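Local coordinates for protein broad specificity aminotransferase (Leishmania mexicana, PDB 4WB0) that probably catalyses pyridoxal-phosphate-dependent transfer of amino groups, such as that from L-aspartate to 2-oxoglutarate, as a homodimer, at residues B[135-140]-B[188-193]; B[250-255]-B[271-276]; B[259-264]-B[305-310]. All coordinates share one frame; numbering follows the deposited sequence.

Contact 1: residues B[135-140]-B[188-193]; sequences YLADPT and LLHQCA
Thr-140 and His-190 meet through a short hydrogen bond, OG1 to NE2 at 2.7 Å, in which either atom could be the donor. The hydroxyl lies at the edge of the imidazole, in the plane of the ring, as a ring nitrogen requires of its partner. With OG1 anti to the backbone N of Thr-140 (chi1 -169°), the oxygen extends toward the histidine. Threonine suits the place because its small hydroxyl can serve a ring nitrogen as donor or acceptor. The second tie is a backbone one: Leu-188 N gives its hydrogen to Tyr-135 O at 3.0 Å, almost straight at 172°. Beside it Leu-136 and Leu-188 run side by side, their CD2 methyls 3.5 Å apart.

These strands are parallel neighbours in the mixed seven-stranded sheet at the heart of the class I aminotransferase domain. They diverge by 37°, and past the first bond a water takes over the pairing: it accepts from Ala-137 N at 2.9 Å and donates to Leu-188 O at 3.0 Å. Leu-188 O is gripped a second time by the hydroxyl of Tyr-159, on strand 156-160. Beyond the strand, a cis peptide bond before Pro-139 bends the chain, and the side chain of Thr-140 starts out toward strand 188-190.

In the second shell, helix 142-151 packs over the leucines through His-144, whose ring meets that of His-190; a weak hydrogen bond also joins His-144 ND1 and Thr-140 OG1. His-194 meets the His-190 ring as well, which probably helps to fix its rotation. Tyr-135 turns its phenol end elsewhere: the hydroxyl bonds to Arg-157 NH1, and the ring stacks with Phe-187.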
loop_
_atom_site.group_PDB
_atom_site.type_symbol
_atom_site.label_atom_id
_atom_site.label_comp_id
_atom_site.label_asym_id
_atom_site.label_seq_id
_atom_site.Cartn_x
_atom_site.Cartn_y
_atom_site.Cartn_z
ATOM N N TYR B 135 10.771 -16.826 -14.669
ATOM C CA TYR B 135 10.452 -18.201 -14.338
ATOM C C TYR B 135 9.879 -18.356 -12.939
ATOM O O TYR B 135 10.478 -17.918 -11.939
ATOM C CB TYR B 135 11.699 -19.070 -14.459
ATOM C CG TYR B 135 12.054 -19.426 -15.861
ATOM C CD1 TYR B 135 12.715 -18.519 -16.675
ATOM C CD2 TYR B 135 11.768 -20.684 -16.366
ATOM C CE1 TYR B 135 13.085 -18.859 -17.967
ATOM C CE2 TYR B 135 12.142 -21.038 -17.651
ATOM C CZ TYR B 135 12.785 -20.116 -18.447
ATOM O OH TYR B 135 13.162 -20.462 -19.707
ATOM N N LEU B 136 8.704 -18.968 -12.888
ATOM C CA LEU B 136 8.008 -19.260 -11.625
ATOM C C LEU B 136 8.075 -20.768 -11.347
ATOM O O LEU B 136 8.229 -21.544 -12.288
ATOM C CB LEU B 136 6.567 -18.788 -11.715
ATOM C CG LEU B 136 6.342 -17.320 -12.111
ATOM C CD1 LEU B 136 4.844 -16.945 -11.978
ATOM C CD2 LEU B 136 7.159 -16.416 -11.282
ATOM N N ALA B 137 7.955 -21.191 -10.083
ATOM C CA ALA B 137 7.995 -22.630 -9.764
ATOM C C ALA B 137 6.711 -23.323 -10.259
ATOM O O ALA B 137 5.623 -22.702 -10.252
ATOM C CB ALA B 137 8.151 -22.852 -8.255
ATOM N N ASP B 138 6.846 -24.595 -10.652
ATOM C CA ASP B 138 5.705 -25.462 -10.951
ATOM C C ASP B 138 5.415 -26.450 -9.807
ATOM O O ASP B 138 6.160 -27.415 -9.623
ATOM C CB ASP B 138 5.955 -26.262 -12.238
ATOM C CG ASP B 138 4.898 -27.319 -12.472
ATOM O OD1 ASP B 138 3.720 -27.003 -12.170
ATOM O OD2 ASP B 138 5.246 -28.446 -12.927
ATOM N N PRO B 139 4.333 -26.232 -9.046
ATOM C CA PRO B 139 3.401 -25.091 -9.011
ATOM C C PRO B 139 3.907 -23.983 -8.124
ATOM O O PRO B 139 4.928 -24.176 -7.468
ATOM C CB PRO B 139 2.141 -25.688 -8.405
ATOM C CG PRO B 139 2.705 -26.693 -7.417
ATOM C CD PRO B 139 3.968 -27.251 -8.052
ATOM N N THR B 140 3.188 -22.865 -8.078
ATOM C CA THR B 140 3.507 -21.793 -7.132
ATOM C C THR B 140 2.258 -21.014 -6.709
ATOM O O THR B 140 1.188 -21.180 -7.287
ATOM C CB THR B 140 4.550 -20.777 -7.721
ATOM O OG1 THR B 140 5.030 -19.892 -6.677
ATOM C CG2 THR B 140 3.915 -19.936 -8.851
ATOM N N LEU B 188 12.166 -16.571 -9.867
ATOM C CA LEU B 188 11.488 -16.277 -8.582
ATOM C C LEU B 188 11.538 -17.568 -7.778
ATOM O O LEU B 188 10.891 -18.558 -8.128
ATOM C CB LEU B 188 10.067 -15.804 -8.838
ATOM C CG LEU B 188 9.156 -15.285 -7.708
ATOM C CD1 LEU B 188 9.910 -14.390 -6.773
ATOM C CD2 LEU B 188 7.926 -14.588 -8.339
ATOM N N LEU B 189 12.383 -17.586 -6.759
ATOM C CA LEU B 189 12.608 -18.761 -5.926
ATOM C C LEU B 189 11.964 -18.564 -4.576
ATOM O O LEU B 189 12.003 -17.471 -4.042
ATOM C CB LEU B 189 14.107 -19.004 -5.695
ATOM C CG LEU B 189 14.957 -19.135 -6.962
ATOM C CD1 LEU B 189 16.459 -19.366 -6.637
ATOM C CD2 LEU B 189 14.374 -20.286 -7.908
ATOM N N HIS B 190 11.358 -19.612 -4.043
ATOM C CA HIS B 190 10.839 -19.586 -2.672
ATOM C C HIS B 190 12.011 -19.835 -1.718
ATOM O O HIS B 190 12.635 -20.877 -1.761
ATOM C CB HIS B 190 9.783 -20.649 -2.474
ATOM C CG HIS B 190 8.552 -20.433 -3.288
ATOM N ND1 HIS B 190 7.309 -20.290 -2.717
ATOM C CD2 HIS B 190 8.360 -20.396 -4.632
ATOM C CE1 HIS B 190 6.410 -20.127 -3.670
ATOM N NE2 HIS B 190 7.018 -20.196 -4.842
ATOM N N GLN B 191 12.271 -18.900 -0.829
ATOM C CA GLN B 191 13.452 -18.989 0.023
ATOM C C GLN B 191 13.407 -20.187 0.977
ATOM O O GLN B 191 14.417 -20.806 1.238
ATOM C CB GLN B 191 13.594 -17.642 0.775
ATOM C CG GLN B 191 15.005 -17.266 1.214
ATOM C CD GLN B 191 15.361 -17.844 2.533
ATOM O OE1 GLN B 191 16.474 -18.342 2.724
ATOM N NE2 GLN B 191 14.429 -17.760 3.493
ATOM N N CYS B 192 12.249 -20.446 1.583
ATOM C CA CYS B 192 12.017 -21.673 2.366
ATOM C C CYS B 192 10.497 -21.919 2.468
ATOM O O CYS B 192 9.730 -21.020 2.212
ATOM C CB CYS B 192 12.619 -21.593 3.768
ATOM S SG CYS B 192 11.737 -20.474 4.900
ATOM N N ALA B 193 10.081 -23.124 2.846
ATOM C CA ALA B 193 8.654 -23.477 2.915
ATOM C C ALA B 193 7.943 -23.137 1.598
ATOM O O ALA B 193 7.099 -22.220 1.534
ATOM C CB ALA B 193 7.974 -22.765 4.066
HETATM O O HOH W 1 7.958 -19.027 -8.137
#

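Contact 2: residues B[250-255]-B[271-276]; sequences EVLLAQ and LSLLLK
Leu-253 and Ser-272 form the hydrogen-bonded pair at the centre of an antiparallel beta hairpin made by strands 252-256 and 268-274, part of the mixed sheet of the aminotransferase domain. Leu-253 N reaches Ser-272 O at 2.9 Å, and Ser-272 N returns a bond to Leu-253 O at 3.1 Å, in the carbonyl plane.

Packing is tight on the face bearing Leu-252, Ala-254, Leu-271 and Leu-273. There Leu-252 CD1 lies 3.9 Å from Leu-271 CD1 and equally far from Leu-273 CB. The branched Leu-252 and Leu-271 pack on helix 111-123, and the small methyl of Ala-254 lets that helix come close, while Leu-273 touches Trp-15 of the neighbouring subunit.

The face of Ser-272 is wetter. One water donates to Val-251 O and another to Leu-253 O, and both approach Ser-272 OG, although a second serine conformer makes the latter links doubtful. Pairing also gives out beyond Leu-274, whose N-H bonds to Val-251 O. Glu-250 directs its carboxylate to the hydroxyls of Thr-11 and Thr-12 of the neighbouring subunit. Buried nearby, Leu-274 O has no conventional hydrogen-bond partner and receives a bent, weak CA-H...O contact from Glu-250 CA (121° at H).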
loop_
_atom_site.group_PDB
_atom_site.type_symbol
_atom_site.label_atom_id
_atom_site.label_comp_id
_atom_site.label_asym_id
_atom_site.label_seq_id
_atom_site.Cartn_x
_atom_site.Cartn_y
_atom_site.Cartn_z
ATOM N N GLU B 250 23.793 -11.420 -6.625
ATOM C CA GLU B 250 23.092 -10.172 -6.298
ATOM C C GLU B 250 21.613 -10.434 -6.015
ATOM O O GLU B 250 20.756 -10.313 -6.900
ATOM C CB GLU B 250 23.261 -9.161 -7.427
ATOM C CG GLU B 250 24.666 -8.615 -7.473
ATOM C CD GLU B 250 25.013 -7.975 -8.794
ATOM O OE1 GLU B 250 24.515 -8.445 -9.852
ATOM O OE2 GLU B 250 25.799 -7.000 -8.761
ATOM N N VAL B 251 21.329 -10.809 -4.765
ATOM C CA VAL B 251 20.045 -11.363 -4.391
ATOM C C VAL B 251 19.029 -10.242 -4.297
ATOM O O VAL B 251 19.284 -9.296 -3.575
ATOM C CB VAL B 251 20.103 -12.087 -3.020
ATOM C CG1 VAL B 251 18.735 -12.469 -2.562
ATOM C CG2 VAL B 251 20.977 -13.364 -3.087
ATOM N N LEU B 252 17.923 -10.333 -5.042
ATOM C CA LEU B 252 16.751 -9.478 -4.790
ATOM C C LEU B 252 15.815 -10.309 -3.891
ATOM O O LEU B 252 15.569 -11.488 -4.178
ATOM C CB LEU B 252 16.066 -9.058 -6.106
ATOM C CG LEU B 252 14.960 -7.996 -5.891
ATOM C CD1 LEU B 252 15.574 -6.664 -5.399
ATOM C CD2 LEU B 252 14.130 -7.883 -7.190
ATOM N N LEU B 253 15.367 -9.747 -2.776
ATOM C CA LEU B 253 14.609 -10.514 -1.748
ATOM C C LEU B 253 13.391 -9.766 -1.162
ATOM O O LEU B 253 13.498 -8.621 -0.695
ATOM C CB LEU B 253 15.569 -10.910 -0.620
ATOM C CG LEU B 253 14.970 -11.921 0.379
ATOM C CD1 LEU B 253 16.081 -12.824 0.825
ATOM C CD2 LEU B 253 14.354 -11.216 1.573
ATOM N N ALA B 254 12.236 -10.425 -1.232
ATOM C CA ALA B 254 10.951 -9.897 -0.727
ATOM C C ALA B 254 10.634 -10.590 0.559
ATOM O O ALA B 254 10.523 -11.824 0.583
ATOM C CB ALA B 254 9.842 -10.134 -1.709
ATOM N N GLN B 255 10.513 -9.794 1.620
ATOM C CA GLN B 255 10.356 -10.261 2.965
ATOM C C GLN B 255 9.014 -9.888 3.582
ATOM O O GLN B 255 8.564 -8.765 3.426
ATOM C CB GLN B 255 11.465 -9.656 3.804
ATOM C CG GLN B 255 11.474 -10.023 5.226
ATOM C CD GLN B 255 12.617 -9.311 5.942
ATOM O OE1 GLN B 255 12.761 -8.080 5.863
ATOM N NE2 GLN B 255 13.418 -10.070 6.642
ATOM N N LEU B 271 11.875 -4.902 0.802
ATOM C CA LEU B 271 12.525 -5.331 -0.427
ATOM C C LEU B 271 13.993 -4.911 -0.329
ATOM O O LEU B 271 14.258 -3.752 0.006
ATOM C CB LEU B 271 11.832 -4.696 -1.655
ATOM C CG LEU B 271 12.491 -5.028 -3.010
ATOM C CD1 LEU B 271 12.254 -6.484 -3.386
ATOM C CD2 LEU B 271 11.965 -4.121 -4.146
ATOM N N SER B 272 14.934 -5.847 -0.580
ATOM C CA SER B 272 16.366 -5.558 -0.514
ATOM C C SER B 272 17.108 -6.176 -1.691
ATOM O O SER B 272 16.733 -7.249 -2.184
ATOM C CB SER B 272 17.016 -6.102 0.800
ATOM O OG SER B 272 16.830 -7.510 0.868
ATOM N N LEU B 273 18.208 -5.520 -2.085
ATOM C CA LEU B 273 19.078 -5.936 -3.145
ATOM C C LEU B 273 20.517 -5.875 -2.661
ATOM O O LEU B 273 20.960 -4.834 -2.149
ATOM C CB LEU B 273 18.949 -5.014 -4.375
ATOM C CG LEU B 273 19.939 -5.279 -5.482
ATOM C CD1 LEU B 273 19.556 -6.631 -6.131
ATOM C CD2 LEU B 273 19.930 -4.133 -6.468
ATOM N N LEU B 274 21.237 -6.984 -2.854
ATOM C CA LEU B 274 22.660 -7.040 -2.554
ATOM C C LEU B 274 23.418 -6.531 -3.761
ATOM O O LEU B 274 23.360 -7.131 -4.833
ATOM C CB LEU B 274 23.104 -8.461 -2.223
ATOM C CG LEU B 274 22.399 -9.080 -1.030
ATOM C CD1 LEU B 274 22.998 -10.470 -0.783
ATOM C CD2 LEU B 274 22.555 -8.217 0.209
ATOM N N LEU B 275 24.112 -5.424 -3.597
ATOM C CA LEU B 275 24.775 -4.771 -4.728
ATOM C C LEU B 275 26.014 -4.012 -4.272
ATOM O O LEU B 275 25.888 -3.106 -3.454
ATOM C CB LEU B 275 23.815 -3.799 -5.399
ATOM C CG LEU B 275 24.297 -3.121 -6.665
ATOM C CD1 LEU B 275 24.588 -4.171 -7.752
ATOM C CD2 LEU B 275 23.263 -2.057 -7.131
ATOM N N LYS B 276 27.185 -4.351 -4.819
ATOM C CA LYS B 276 28.472 -3.818 -4.324
ATOM C C LYS B 276 28.687 -2.293 -4.481
ATOM O O LYS B 276 29.141 -1.627 -3.543
ATOM C CB LYS B 276 29.636 -4.548 -5.024
HETATM O O HOH W 2 27.418 -6.302 -6.951
HETATM O O HOH W 3 18.620 -8.950 -0.664
HETATM O O HOH W 4 14.290 -7.801 1.928
#

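Contact 3: residues B[259-264]-B[305-310]; sequences KNMGLY and RLAHLI
Met-261 reaches Ala-307 and Ile-310 because its CG lies anti to its own carbonyl carbon (chi1 -73°) and the rest of the chain is fully extended. This sends the sulfur and terminal methyl out from the loop to the helix. Leu-263 presents both its methyls alongside. On the helix, Ile-310 holds CG2 anti to its backbone N, which places this branch against the end of the methionine.

Met-261 SD rests against the methyl of Ala-307, 3.6 Å from CB. Its CE goes further and touches Ile-310 CG2 at 3.7 Å, the two side chains sliding past each other in opposite directions. Leu-263 crosses Leu-306 at an angle, CD2 to CD1 at 3.9 Å, and its CD1 stands 4.4 Å from Ala-307 CB. No hydrogen bond spans the two segments. An unbranched methionine suits the distance from loop to helix, since it is long enough to lie over an alanine and end on Ile-310, one turn on; the small Ala-307 lets the sulfur come close.

Gly-262, with its positive phi of 67°, separates the two loop residues and lets the chain turn between them. Trp-320 packs on Met-261 and Ile-310, and its NE1 bonds to Asn-260 O, tying the loop to helix 314-344. Phe-86 covers Ala-307, and helix 59-69 covers Leu-306.

The Lys-Asn-Met-Gly-Leu-Tyr sequence of the loop is consistent with the cofactor-lysine loop of class I aminotransferases, of which Lys-259 is probably the lysine; helix 302-312 packs against that loop.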
loop_
_atom_site.group_PDB
_atom_site.type_symbol
_atom_site.label_atom_id
_atom_site.label_comp_id
_atom_site.label_asym_id
_atom_site.label_seq_id
_atom_site.Cartn_x
_atom_site.Cartn_y
_atom_site.Cartn_z
ATOM N N LYS B 259 3.417 -13.912 8.623
ATOM C CA LYS B 259 3.267 -15.210 9.286
ATOM C C LYS B 259 4.160 -15.297 10.520
ATOM O O LYS B 259 3.681 -15.734 11.557
ATOM C CB LYS B 259 3.573 -16.393 8.349
ATOM C CG LYS B 259 2.545 -16.583 7.228
ATOM C CD LYS B 259 2.803 -15.618 6.104
ATOM C CE LYS B 259 1.729 -15.687 4.981
ATOM N NZ LYS B 259 2.188 -14.856 3.799
ATOM N N ASN B 260 5.440 -14.938 10.407
ATOM C CA ASN B 260 6.375 -15.175 11.510
ATOM C C ASN B 260 6.125 -14.226 12.710
ATOM O O ASN B 260 6.480 -14.583 13.823
ATOM C CB ASN B 260 7.864 -15.142 11.037
ATOM C CG ASN B 260 8.286 -13.821 10.481
ATOM O OD1 ASN B 260 7.572 -12.813 10.598
ATOM N ND2 ASN B 260 9.469 -13.801 9.867
ATOM N N MET B 261 5.469 -13.079 12.516
ATOM C CA MET B 261 4.949 -12.268 13.665
ATOM C C MET B 261 3.422 -12.174 13.741
ATOM O O MET B 261 2.887 -11.477 14.601
ATOM C CB MET B 261 5.521 -10.857 13.622
ATOM C CG MET B 261 6.951 -10.776 13.990
ATOM S SD MET B 261 7.550 -9.074 14.016
ATOM C CE MET B 261 9.256 -9.347 14.491
ATOM N N GLY B 262 2.692 -12.876 12.868
ATOM C CA GLY B 262 1.239 -12.806 12.912
ATOM C C GLY B 262 0.666 -11.436 12.539
ATOM O O GLY B 262 -0.480 -11.125 12.900
ATOM N N LEU B 263 1.445 -10.634 11.816
ATOM C CA LEU B 263 1.044 -9.268 11.496
ATOM C C LEU B 263 0.372 -9.160 10.131
ATOM O O LEU B 263 0.601 -8.194 9.384
ATOM C CB LEU B 263 2.244 -8.307 11.541
ATOM C CG LEU B 263 2.788 -8.122 12.942
ATOM C CD1 LEU B 263 4.059 -7.305 12.953
ATOM C CD2 LEU B 263 1.789 -7.467 13.868
ATOM N N TYR B 264 -0.519 -10.095 9.860
ATOM C CA TYR B 264 -1.131 -10.196 8.536
ATOM C C TYR B 264 -1.761 -8.862 8.133
ATOM O O TYR B 264 -1.579 -8.374 7.025
ATOM C CB TYR B 264 -2.193 -11.295 8.526
ATOM C CG TYR B 264 -1.718 -12.664 8.953
ATOM C CD1 TYR B 264 -1.764 -13.055 10.280
ATOM C CD2 TYR B 264 -1.253 -13.578 8.002
ATOM C CE1 TYR B 264 -1.327 -14.334 10.684
ATOM C CE2 TYR B 264 -0.809 -14.891 8.395
ATOM C CZ TYR B 264 -0.847 -15.248 9.746
ATOM O OH TYR B 264 -0.393 -16.527 10.153
ATOM N N ARG B 305 6.611 -0.365 13.274
ATOM C CA ARG B 305 7.042 -0.013 14.626
ATOM C C ARG B 305 6.916 -1.233 15.567
ATOM O O ARG B 305 7.787 -1.459 16.382
ATOM C CB ARG B 305 6.246 1.175 15.169
ATOM C CG ARG B 305 6.519 2.506 14.466
ATOM C CD ARG B 305 5.746 3.635 15.118
ATOM N NE ARG B 305 5.867 4.897 14.392
ATOM C CZ ARG B 305 6.967 5.639 14.377
ATOM N NH1 ARG B 305 8.039 5.254 15.064
ATOM N NH2 ARG B 305 7.002 6.768 13.693
ATOM N N LEU B 306 5.822 -2.005 15.448
ATOM C CA LEU B 306 5.713 -3.289 16.151
ATOM C C LEU B 306 6.881 -4.255 15.817
ATOM O O LEU B 306 7.574 -4.745 16.737
ATOM C CB LEU B 306 4.401 -3.977 15.852
ATOM C CG LEU B 306 3.094 -3.377 16.420
ATOM C CD1 LEU B 306 1.815 -4.106 15.773
ATOM C CD2 LEU B 306 3.082 -3.454 17.972
ATOM N N ALA B 307 7.136 -4.520 14.540
ATOM C CA ALA B 307 8.196 -5.467 14.200
ATOM C C ALA B 307 9.580 -4.972 14.618
ATOM O O ALA B 307 10.397 -5.767 15.128
ATOM C CB ALA B 307 8.142 -5.787 12.732
ATOM N N HIS B 308 9.842 -3.665 14.490
ATOM C CA HIS B 308 11.129 -3.143 14.920
ATOM C C HIS B 308 11.375 -3.335 16.408
ATOM O O HIS B 308 12.479 -3.694 16.811
ATOM C CB HIS B 308 11.263 -1.635 14.607
ATOM C CG HIS B 308 12.399 -0.992 15.321
ATOM N ND1 HIS B 308 12.209 -0.115 16.374
ATOM C CD2 HIS B 308 13.741 -1.084 15.139
ATOM C CE1 HIS B 308 13.386 0.273 16.836
ATOM N NE2 HIS B 308 14.332 -0.292 16.099
ATOM N N LEU B 309 10.350 -3.055 17.214
ATOM C CA LEU B 309 10.482 -3.159 18.686
ATOM C C LEU B 309 10.750 -4.645 19.086
ATOM O O LEU B 309 11.609 -4.956 19.904
ATOM C CB LEU B 309 9.208 -2.590 19.349
ATOM C CG LEU B 309 9.146 -2.541 20.859
ATOM C CD1 LEU B 309 10.374 -1.800 21.431
ATOM C CD2 LEU B 309 7.828 -1.842 21.282
ATOM N N ILE B 310 10.057 -5.570 18.439
ATOM C CA ILE B 310 10.231 -6.983 18.753
ATOM C C ILE B 310 11.632 -7.451 18.286
ATOM O O ILE B 310 12.346 -8.183 19.006
ATOM C CB ILE B 310 9.091 -7.796 18.125
ATOM C CG1 ILE B 310 7.796 -7.480 18.851
ATOM C CG2 ILE B 310 9.336 -9.306 18.222
ATOM C CD1 ILE B 310 6.564 -7.880 18.029
#

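All three contacts are buried, but they differ in place: contact 1 lies nearest the centre of the chain, its own centre about 9 Å away, against 16 and 15 Å for contacts 2 and 3. Contacts 1 and 2 belong to the same mixed sheet: the first joins parallel strands that spread apart around a water and a threonine-histidine bond, the second antiparallel strands in regular backbone pairing, with one end reaching the other subunit. Contact 3 leaves the sheet. Its loop connects the two strands of contact 2, yet it meets helix 302-312. Between strands, backbone hydrogen bonds and waters add to leucine packing; between loop and helix only apolar contacts cross.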